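Local coordinates for protein citryl-spermidine/3,4-dihydroxybenzoyl-citryl-spermidine:spermidine ligase (Bacillus anthracis, PDB 3TO3) that catalyses the ATP-dependent condensation of spermidine with citryl-spermidine intermediates in the biosynthesis of the siderophore petrobactin, at residues I21-R26 / Q127-D132; I134-R139 / H156-H161. All blocks are in the same frame, centred on the assembly; numbering follows the deposited sequence.

Contact 1: I21-R26 / Q127-D132; sequences ISVRRR and QTIFKD
Val23 fills the tight part of this contact. Its CG1 lies against the backbone of the facing helix, 3.6 Å from Ile129 CA, and also touches CB of Asp132. Its other methyl, CG2, sits 3.4 Å from Asp132 OD2. CG1 is anti to the backbone N (chi1 167°), which sends one methyl to Ile129 and the other to the carboxylate. Ile129 returns the packing with CD1, 4.1 Å from Arg24 CA. The Arg24 guanidinium leads away from the interface, to Glu96. These residues lie on helices 18-37 and 115-138, which run roughly antiparallel, with local axes 9.1 Å apart at an angle of 145°. Arg24 and Ile129 are the nearest pair by CA. No direct hydrogen bond crosses between the segments.

The looser side is polar, with one bridging water between the charges. The extended Arg26 chain crosses Asp132 at about a right angle, with guanidinium and carboxylate planes 90° apart. Arg26 NH1 and Asp132 OD2 form only a long salt bridge of 3.9 Å. A water in the guanidinium plane bridges the pair, donating to Asp132 OD2 at 2.7 Å and accepting from Arg26 NH1 at 3.2 Å. Arg26 NE also bonds Gln30, and Asp132 OD1 pairs with Lys168.

Contact 2: I134-R139 / H156-H161; sequences IAQYER and HLIDGH. With ATP (adenosine-5'-triphosphate), chain E.
The loop that lines the adenine side of the ATP pocket packs here against the C-terminal end of helix 115-138. Ile158 makes the apolar part. Its CD1 lies 3.5 Å from Ala135 O and 4.0 Å from Ala135 CB, and also meets CB of Arg139. Ile158 CG1 stands over one face of the Arg139 guanidinium, 4.0 Å above its plane. Arg139 CG takes the crowded position between backbone N and carbonyl carbon (chi1 80°), and a bend at chi3 turns the guanidinium toward the loop. Gln136 OE1 lies at the guanidinium edge, in its plane. On a lone pair it accepts a hydrogen bond of 2.9 Å from Arg139 NH1, which would limit rotation of both flat groups. Asp159 pairs with Arg139. Its OD1 makes a salt bridge of 3.5 Å with Arg139 NH1 and accepts a weak hydrogen bond of 3.2 Å from Gln136 NE2, which also bonds Asp132 OD1. A water joins Arg139 NH1 to Asp159 OD2. Gly160, whose positive phi (70°) favours glycine, and His161 reach the nucleotide: His161 CD2 is 3.4 Å from ATP C5. A helix end packed against a loop that meets the adenine belongs to the ATP site of this IucA/IucC family synthetase.

Contacts 1 and 2 follow one another along helix 115-138, and their centres are 10 Å apart. Helix 18-37 packs on the earlier part of that helix, and the loop 156-161 on its end. Arg26 ties them directly: its NH1 lies 2.8 Å from Asp159 O, a probable hydrogen bond. Its NH2 comes within 2.9 Å of His161 O, a close contact. Val23 CG2 also meets Gln136 CG at 3.6 Å. Lys168, the partner of Asp132, also bonds Ile158 O and so serves both contacts. Contact 2 reaches ATP through Gly160 and His161. Contact 1 is one layer behind, with the Arg26 side chain about 7 Å from the nucleotide.

Contact 1: I21-R26 / Q127-D132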
ATOM      1  N   ILE B  21       0.305   8.786 -24.749  1.00 44.79           N
ATOM      2  CA  ILE B  21       0.652  10.186 -24.968  1.00 39.67           C
ATOM      3  C   ILE B  21      -0.549  11.104 -24.739  1.00 37.52           C
ATOM      4  O   ILE B  21      -0.418  12.129 -24.054  1.00 39.13           O
ATOM      5  CB  ILE B  21       1.216  10.415 -26.368  1.00 43.75           C
ATOM      6  CG1 ILE B  21       2.464   9.562 -26.567  1.00 48.13           C
ATOM      7  CG2 ILE B  21       1.510  11.901 -26.623  1.00 39.48           C
ATOM      8  CD1 ILE B  21       3.732  10.168 -26.037  1.00 50.82           C
ATOM      9  N   SER B  22      -1.711  10.744 -25.281  1.00 31.41           N
ATOM     10  CA  SER B  22      -2.930  11.544 -25.036  1.00 36.83           C
ATOM     11  C   SER B  22      -3.295  11.614 -23.569  1.00 37.74           C
ATOM     12  O   SER B  22      -3.701  12.664 -23.100  1.00 42.74           O
ATOM     13  CB  SER B  22      -4.155  11.020 -25.779  1.00 40.81           C
ATOM     14  OG  SER B  22      -3.762  10.065 -26.721  1.00 67.77           O
ATOM     15  N   VAL B  23      -3.180  10.504 -22.847  1.00 36.36           N
ATOM     16  CA  VAL B  23      -3.593  10.509 -21.439  1.00 36.01           C
ATOM     17  C   VAL B  23      -2.631  11.333 -20.639  1.00 32.69           C
ATOM     18  O   VAL B  23      -3.029  12.119 -19.793  1.00 35.98           O
ATOM     19  CB  VAL B  23      -3.782   9.093 -20.861  1.00 38.12           C
ATOM     20  CG1 VAL B  23      -3.888   9.099 -19.303  1.00 25.33           C
ATOM     21  CG2 VAL B  23      -5.042   8.484 -21.463  1.00 31.23           C
ATOM     22  N   ARG B  24      -1.353  11.180 -20.938  1.00 36.11           N
ATOM     23  CA  ARG B  24      -0.339  11.964 -20.240  1.00 34.03           C
ATOM     24  C   ARG B  24      -0.624  13.449 -20.454  1.00 42.33           C
ATOM     25  O   ARG B  24      -0.597  14.257 -19.516  1.00 36.05           O
ATOM     26  CB  ARG B  24       1.058  11.635 -20.758  1.00 35.99           C
ATOM     27  CG  ARG B  24       2.169  12.265 -19.954  1.00 39.62           C
ATOM     28  CD  ARG B  24       3.453  12.158 -20.719  1.00 39.19           C
ATOM     29  NE  ARG B  24       3.408  12.966 -21.934  1.00 43.96           N
ATOM     30  CZ  ARG B  24       4.208  12.762 -22.973  1.00 50.12           C
ATOM     31  NH1 ARG B  24       5.101  11.768 -22.948  1.00 46.65           N
ATOM     32  NH2 ARG B  24       4.108  13.536 -24.037  1.00 52.40           N
ATOM     33  N   ARG B  25      -0.912  13.796 -21.701  1.00 40.12           N
ATOM     34  CA  ARG B  25      -1.151  15.172 -22.040  1.00 42.42           C
ATOM     35  C   ARG B  25      -2.389  15.687 -21.306  1.00 43.94           C
ATOM     36  O   ARG B  25      -2.384  16.801 -20.783  1.00 39.77           O
ATOM     37  CB  ARG B  25      -1.300  15.334 -23.559  1.00 37.72           C
ATOM     38  CG  ARG B  25       0.042  15.395 -24.242  1.00 32.71           C
ATOM     39  CD  ARG B  25      -0.100  15.143 -25.703  1.00 28.23           C
ATOM     40  NE  ARG B  25       1.167  15.327 -26.395  1.00 32.80           N
ATOM     41  CZ  ARG B  25       1.306  15.239 -27.710  1.00 36.90           C
ATOM     42  NH1 ARG B  25       0.232  15.011 -28.456  1.00 35.82           N
ATOM     43  NH2 ARG B  25       2.504  15.396 -28.281  1.00 36.16           N
ATOM     44  N   ARG B  26      -3.440  14.872 -21.272  1.00 43.69           N
ATOM     45  CA  ARG B  26      -4.668  15.267 -20.610  1.00 38.64           C
ATOM     46  C   ARG B  26      -4.431  15.490 -19.105  1.00 40.87           C
ATOM     47  O   ARG B  26      -4.885  16.493 -18.534  1.00 36.69           O
ATOM     48  CB  ARG B  26      -5.771  14.240 -20.834  1.00 40.17           C
ATOM     49  CG  ARG B  26      -7.026  14.520 -20.014  1.00 44.02           C
ATOM     50  CD  ARG B  26      -8.014  13.362 -20.003  1.00 41.26           C
ATOM     51  NE  ARG B  26      -8.994  13.609 -18.956  1.00 41.75           N
ATOM     52  CZ  ARG B  26      -9.972  12.784 -18.594  1.00 49.46           C
ATOM     53  NH1 ARG B  26     -10.153  11.612 -19.220  1.00 44.30           N
ATOM     54  NH2 ARG B  26     -10.797  13.146 -17.604  1.00 54.24           N
ATOM     55  N   GLN B 127      -0.476   6.865 -11.424  1.00 39.33           N
ATOM     56  CA  GLN B 127      -1.382   5.733 -11.474  1.00 35.12           C
ATOM     57  C   GLN B 127      -2.581   6.064 -12.347  1.00 36.78           C
ATOM     58  O   GLN B 127      -3.110   5.187 -13.008  1.00 35.04           O
ATOM     59  CB  GLN B 127      -1.811   5.297 -10.076  1.00 36.38           C
ATOM     60  CG  GLN B 127      -0.715   4.556  -9.350  1.00 38.31           C
ATOM     61  CD  GLN B 127      -0.118   3.451 -10.184  1.00 42.05           C
ATOM     62  OE1 GLN B 127      -0.808   2.520 -10.616  1.00 45.20           O
ATOM     63  NE2 GLN B 127       1.165   3.546 -10.424  1.00 47.81           N
ATOM     64  N   THR B 128      -2.980   7.338 -12.365  1.00 36.21           N
ATOM     65  CA  THR B 128      -4.100   7.784 -13.188  1.00 34.98           C
ATOM     66  C   THR B 128      -3.743   7.617 -14.653  1.00 41.94           C
ATOM     67  O   THR B 128      -4.462   6.969 -15.410  1.00 40.70           O
ATOM     68  CB  THR B 128      -4.525   9.254 -12.868  1.00 34.68           C
ATOM     69  OG1 THR B 128      -5.209   9.255 -11.617  1.00 37.92           O
ATOM     70  CG2 THR B 128      -5.480   9.810 -13.927  1.00 31.01           C
ATOM     71  N   ILE B 129      -2.612   8.187 -15.037  1.00 37.04           N
ATOM     72  CA  ILE B 129      -2.075   8.010 -16.370  1.00 36.55           C
ATOM     73  C   ILE B 129      -2.013   6.532 -16.732  1.00 40.87           C
ATOM     74  O   ILE B 129      -2.405   6.124 -17.827  1.00 36.21           O
ATOM     75  CB  ILE B 129      -0.669   8.648 -16.457  1.00 41.65           C
ATOM     76  CG1 ILE B 129      -0.797  10.166 -16.390  1.00 40.49           C
ATOM     77  CG2 ILE B 129       0.049   8.274 -17.736  1.00 36.11           C
ATOM     78  CD1 ILE B 129       0.479  10.819 -16.355  1.00 34.99           C
ATOM     79  N   PHE B 130      -1.522   5.720 -15.807  1.00 39.82           N
ATOM     80  CA  PHE B 130      -1.391   4.300 -16.094  1.00 41.26           C
ATOM     81  C   PHE B 130      -2.742   3.607 -16.310  1.00 45.43           C
ATOM     82  O   PHE B 130      -2.942   2.936 -17.315  1.00 41.64           O
ATOM     83  CB  PHE B 130      -0.609   3.619 -14.973  1.00 37.22           C
ATOM     84  CG  PHE B 130      -0.539   2.114 -15.091  1.00 39.72           C
ATOM     85  CD1 PHE B 130       0.265   1.503 -16.052  1.00 35.38           C
ATOM     86  CD2 PHE B 130      -1.226   1.321 -14.205  1.00 40.62           C
ATOM     87  CE1 PHE B 130       0.361   0.112 -16.143  1.00 40.06           C
ATOM     88  CE2 PHE B 130      -1.137  -0.087 -14.274  1.00 49.40           C
ATOM     89  CZ  PHE B 130      -0.348  -0.689 -15.256  1.00 48.94           C
ATOM     90  N   LYS B 131      -3.663   3.762 -15.363  1.00 42.70           N
ATOM     91  CA  LYS B 131      -4.964   3.154 -15.518  1.00 39.38           C
ATOM     92  C   LYS B 131      -5.782   3.723 -16.684  1.00 46.39           C
ATOM     93  O   LYS B 131      -6.533   2.971 -17.310  1.00 38.73           O
ATOM     94  CB  LYS B 131      -5.777   3.199 -14.230  1.00 36.80           C
ATOM     95  CG  LYS B 131      -5.457   2.019 -13.315  1.00 41.10           C
ATOM     96  CD  LYS B 131      -4.423   2.390 -12.250  1.00 39.96           C
ATOM     97  CE  LYS B 131      -4.282   1.270 -11.210  1.00 45.91           C
ATOM     98  NZ  LYS B 131      -3.477   1.650 -10.020  1.00 45.92           N
ATOM     99  N   ASP B 132      -5.660   5.023 -16.988  1.00 38.15           N
ATOM    100  CA  ASP B 132      -6.507   5.542 -18.029  1.00 33.78           C
ATOM    101  C   ASP B 132      -5.983   5.183 -19.423  1.00 40.14           C
ATOM    102  O   ASP B 132      -6.772   4.966 -20.348  1.00 36.38           O
ATOM    103  CB  ASP B 132      -6.815   7.023 -17.910  1.00 42.62           C
ATOM    104  CG  ASP B 132      -7.946   7.448 -18.870  1.00 49.38           C
ATOM    105  OD1 ASP B 132      -8.970   6.719 -18.986  1.00 52.66           O
ATOM    106  OD2 ASP B 132      -7.816   8.500 -19.523  1.00 47.83           O
TER
HETATM  107  O   HOH W   1      -8.431  10.256 -21.536  1.00 55.11           O

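Contact 2: I134-R139 / H156-H161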
ATOM      1  N   ILE B 134      -4.715   2.330 -20.309  1.00 37.57           N
ATOM      2  CA  ILE B 134      -5.264   1.014 -20.657  1.00 42.01           C
ATOM      3  C   ILE B 134      -6.736   1.143 -21.088  1.00 45.06           C
ATOM      4  O   ILE B 134      -7.187   0.525 -22.073  1.00 35.82           O
ATOM      5  CB  ILE B 134      -5.161   0.032 -19.471  1.00 52.34           C
ATOM      6  CG1 ILE B 134      -3.706  -0.087 -19.040  1.00 62.39           C
ATOM      7  CG2 ILE B 134      -5.693  -1.360 -19.863  1.00 55.13           C
ATOM      8  CD1 ILE B 134      -3.520  -0.433 -17.591  1.00 68.42           C
ATOM      9  N   ALA B 135      -7.495   1.955 -20.364  1.00 39.28           N
ATOM     10  CA  ALA B 135      -8.895   2.132 -20.764  1.00 40.08           C
ATOM     11  C   ALA B 135      -9.046   2.806 -22.162  1.00 33.20           C
ATOM     12  O   ALA B 135      -9.815   2.326 -22.999  1.00 39.18           O
ATOM     13  CB  ALA B 135      -9.684   2.864 -19.701  1.00 31.82           C
ATOM     14  N   GLN B 136      -8.343   3.913 -22.398  1.00 37.39           N
ATOM     15  CA  GLN B 136      -8.406   4.604 -23.694  1.00 42.22           C
ATOM     16  C   GLN B 136      -7.918   3.665 -24.802  1.00 47.71           C
ATOM     17  O   GLN B 136      -8.405   3.709 -25.918  1.00 49.05           O
ATOM     18  CB  GLN B 136      -7.568   5.878 -23.701  1.00 44.87           C
ATOM     19  CG  GLN B 136      -8.009   6.916 -22.685  1.00 48.14           C
ATOM     20  CD  GLN B 136      -9.451   7.311 -22.873  1.00 55.10           C
ATOM     21  OE1 GLN B 136      -9.901   7.499 -23.999  1.00 62.19           O
ATOM     22  NE2 GLN B 136     -10.198   7.396 -21.779  1.00 58.11           N
ATOM     23  N   TYR B 137      -6.963   2.798 -24.484  1.00 41.37           N
ATOM     24  CA  TYR B 137      -6.449   1.902 -25.492  1.00 46.41           C
ATOM     25  C   TYR B 137      -7.436   0.771 -25.840  1.00 50.80           C
ATOM     26  O   TYR B 137      -7.514   0.344 -26.980  1.00 51.29           O
ATOM     27  CB  TYR B 137      -5.112   1.337 -25.051  1.00 40.21           C
ATOM     28  CG  TYR B 137      -4.518   0.390 -26.048  1.00 36.34           C
ATOM     29  CD1 TYR B 137      -3.854   0.878 -27.156  1.00 38.74           C
ATOM     30  CD2 TYR B 137      -4.602  -0.993 -25.878  1.00 48.27           C
ATOM     31  CE1 TYR B 137      -3.291   0.025 -28.098  1.00 47.10           C
ATOM     32  CE2 TYR B 137      -4.034  -1.872 -26.820  1.00 52.21           C
ATOM     33  CZ  TYR B 137      -3.381  -1.336 -27.936  1.00 52.34           C
ATOM     34  OH  TYR B 137      -2.805  -2.127 -28.902  1.00 58.06           O
ATOM     35  N   GLU B 138      -8.211   0.303 -24.870  1.00 54.25           N
ATOM     36  CA  GLU B 138      -9.168  -0.769 -25.133  1.00 56.49           C
ATOM     37  C   GLU B 138     -10.475  -0.331 -25.796  1.00 56.99           C
ATOM     38  O   GLU B 138     -11.169  -1.165 -26.377  1.00 60.95           O
ATOM     39  CB  GLU B 138      -9.474  -1.536 -23.849  1.00 61.73           C
ATOM     40  CG  GLU B 138      -8.300  -2.358 -23.384  1.00 68.85           C
ATOM     41  CD  GLU B 138      -8.070  -3.579 -24.259  1.00 84.51           C
ATOM     42  OE1 GLU B 138      -6.925  -3.770 -24.737  1.00 87.71           O
ATOM     43  OE2 GLU B 138      -9.032  -4.359 -24.456  1.00 91.29           O
ATOM     44  N   ARG B 139     -10.789   0.968 -25.722  1.00 57.99           N
ATOM     45  CA  ARG B 139     -12.069   1.500 -26.195  1.00 58.79           C
ATOM     46  C   ARG B 139     -12.199   1.433 -27.715  1.00 67.71           C
ATOM     47  O   ARG B 139     -11.213   1.646 -28.436  1.00 66.65           O
ATOM     48  CB  ARG B 139     -12.292   2.938 -25.707  1.00 50.58           C
ATOM     49  CG  ARG B 139     -11.558   4.017 -26.516  1.00 59.47           C
ATOM     50  CD  ARG B 139     -11.746   5.440 -25.935  1.00 62.06           C
ATOM     51  NE  ARG B 139     -13.154   5.840 -25.788  1.00 73.89           N
ATOM     52  CZ  ARG B 139     -13.578   6.972 -25.216  1.00 74.78           C
ATOM     53  NH1 ARG B 139     -12.714   7.849 -24.712  1.00 65.19           N
ATOM     54  NH2 ARG B 139     -14.882   7.230 -25.148  1.00 83.28           N
ATOM     55  N   HIS B 156     -19.641   2.785 -20.623  1.00 56.87           N
ATOM     56  CA  HIS B 156     -18.969   3.321 -21.803  1.00 65.06           C
ATOM     57  C   HIS B 156     -18.445   4.765 -21.678  1.00 67.32           C
ATOM     58  O   HIS B 156     -17.613   5.194 -22.490  1.00 65.50           O
ATOM     59  CB  HIS B 156     -19.761   3.050 -23.094  1.00 69.00           C
ATOM     60  CG  HIS B 156     -19.713   1.610 -23.517  1.00 86.75           C
ATOM     61  ND1 HIS B 156     -18.579   1.028 -24.050  1.00 87.39           N
ATOM     62  CD2 HIS B 156     -20.644   0.624 -23.450  1.00 94.08           C
ATOM     63  CE1 HIS B 156     -18.820  -0.248 -24.307  1.00 93.87           C
ATOM     64  NE2 HIS B 156     -20.065  -0.517 -23.952  1.00 96.65           N
ATOM     65  N   LEU B 157     -18.837   5.489 -20.626  1.00 66.21           N
ATOM     66  CA  LEU B 157     -18.157   6.758 -20.431  1.00 64.97           C
ATOM     67  C   LEU B 157     -17.009   6.423 -19.518  1.00 63.83           C
ATOM     68  O   LEU B 157     -17.150   6.308 -18.297  1.00 70.29           O
ATOM     69  CB  LEU B 157     -19.042   7.757 -19.687  1.00 59.29           C
ATOM     70  CG  LEU B 157     -20.482   8.003 -20.086  1.00 69.13           C
ATOM     71  CD1 LEU B 157     -21.129   8.786 -18.945  1.00 78.26           C
ATOM     72  CD2 LEU B 157     -20.544   8.747 -21.408  1.00 61.14           C
ATOM     73  N   ILE B 158     -15.846   6.358 -20.124  1.00 59.15           N
ATOM     74  CA  ILE B 158     -14.657   5.950 -19.415  1.00 58.20           C
ATOM     75  C   ILE B 158     -13.777   7.132 -19.016  1.00 53.32           C
ATOM     76  O   ILE B 158     -12.691   6.937 -18.498  1.00 46.98           O
ATOM     77  CB  ILE B 158     -13.891   4.877 -20.209  1.00 65.18           C
ATOM     78  CG1 ILE B 158     -13.232   5.508 -21.447  1.00 56.07           C
ATOM     79  CG2 ILE B 158     -14.863   3.675 -20.561  1.00 39.65           C
ATOM     80  CD1 ILE B 158     -12.352   4.550 -22.177  1.00 60.40           C
ATOM     81  N   ASP B 159     -14.212   8.355 -19.297  1.00 51.66           N
ATOM     82  CA  ASP B 159     -13.285   9.485 -19.155  1.00 56.12           C
ATOM     83  C   ASP B 159     -13.022   9.921 -17.712  1.00 53.50           C
ATOM     84  O   ASP B 159     -11.929  10.400 -17.385  1.00 42.80           O
ATOM     85  CB  ASP B 159     -13.678  10.668 -20.060  1.00 61.66           C
ATOM     86  CG  ASP B 159     -13.336  10.410 -21.548  1.00 69.40           C
ATOM     87  OD1 ASP B 159     -12.306   9.743 -21.812  1.00 66.15           O
ATOM     88  OD2 ASP B 159     -14.104  10.854 -22.443  1.00 68.23           O
ATOM     89  N   GLY B 160     -14.002   9.726 -16.834  1.00 49.50           N
ATOM     90  CA  GLY B 160     -13.816  10.142 -15.459  1.00 46.36           C
ATOM     91  C   GLY B 160     -13.819  11.657 -15.368  1.00 46.80           C
ATOM     92  O   GLY B 160     -14.276  12.371 -16.266  1.00 54.03           O
ATOM     93  N   HIS B 161     -13.284  12.158 -14.277  1.00 52.65           N
ATOM     94  CA  HIS B 161     -13.461  13.548 -13.925  1.00 54.62           C
ATOM     95  C   HIS B 161     -12.644  14.514 -14.788  1.00 45.18           C
ATOM     96  O   HIS B 161     -11.451  14.318 -15.000  1.00 49.61           O
ATOM     97  CB  HIS B 161     -13.112  13.729 -12.451  1.00 56.31           C
ATOM     98  CG  HIS B 161     -13.896  14.803 -11.787  1.00 52.60           C
ATOM     99  ND1 HIS B 161     -13.611  16.142 -11.967  1.00 47.04           N
ATOM    100  CD2 HIS B 161     -14.964  14.744 -10.949  1.00 49.75           C
ATOM    101  CE1 HIS B 161     -14.473  16.861 -11.265  1.00 56.67           C
ATOM    102  NE2 HIS B 161     -15.306  16.038 -10.638  1.00 50.94           N
TER
HETATM  103  PB  ATP E 617     -19.979   6.821  -4.963  0.71 84.11           P
HETATM  104  O1B ATP E 617     -19.471   5.417  -4.753  0.71 79.96           O
HETATM  105  O2B ATP E 617     -20.053   7.534  -3.639  0.71 83.35           O
HETATM  106  O3B ATP E 617     -21.388   6.771  -5.661  0.71 56.14           O
HETATM  107  PA  ATP E 617     -17.558   7.892  -5.582  0.71113.19           P
HETATM  108  O1A ATP E 617     -17.063   6.821  -4.631  0.71110.20           O
HETATM  109  O2A ATP E 617     -17.429   9.297  -5.005  0.71109.54           O
HETATM  110  O3A ATP E 617     -19.050   7.624  -5.930  0.71129.61           O
HETATM  111  O5' ATP E 617     -16.698   7.777  -6.892  0.71126.49           O
HETATM  112  C5' ATP E 617     -17.225   8.121  -8.118  0.71119.91           C
HETATM  113  C4' ATP E 617     -16.297   8.362  -9.170  0.71113.13           C
HETATM  114  O4' ATP E 617     -16.941   9.152 -10.226  0.71106.95           O
HETATM  115  C3' ATP E 617     -15.158   9.175  -8.686  0.71112.13           C
HETATM  116  O3' ATP E 617     -13.979   8.491  -8.869  0.71113.31           O
HETATM  117  C2' ATP E 617     -15.194  10.402  -9.502  0.71105.73           C
HETATM  118  O2' ATP E 617     -13.932  10.838  -9.786  0.71100.76           O
HETATM  119  C1' ATP E 617     -15.908   9.945 -10.727  0.71102.06           C
HETATM  120  N9  ATP E 617     -16.391  10.988 -11.594  0.71 90.74           N
HETATM  121  C8  ATP E 617     -16.154  11.036 -12.917  0.71 80.07           C
HETATM  122  N7  ATP E 617     -16.752  12.133 -13.401  0.71 77.72           N
HETATM  123  C5  ATP E 617     -17.379  12.784 -12.395  0.71 82.29           C
HETATM  124  C6  ATP E 617     -18.145  13.957 -12.339  0.71 77.09           C
HETATM  125  N6  ATP E 617     -18.375  14.710 -13.541  0.71 73.57           N
HETATM  126  N1  ATP E 617     -18.651  14.357 -11.150  0.71 77.65           N
HETATM  127  C2  ATP E 617     -18.421  13.637 -10.031  0.71 82.60           C
HETATM  128  N3  ATP E 617     -17.685  12.504 -10.053  0.71 87.43           N
HETATM  129  C4  ATP E 617     -17.151  12.051 -11.218  0.71 88.61           C
HETATM  130  O   HOH W   2     -13.123  10.664 -25.004  1.00 52.58           O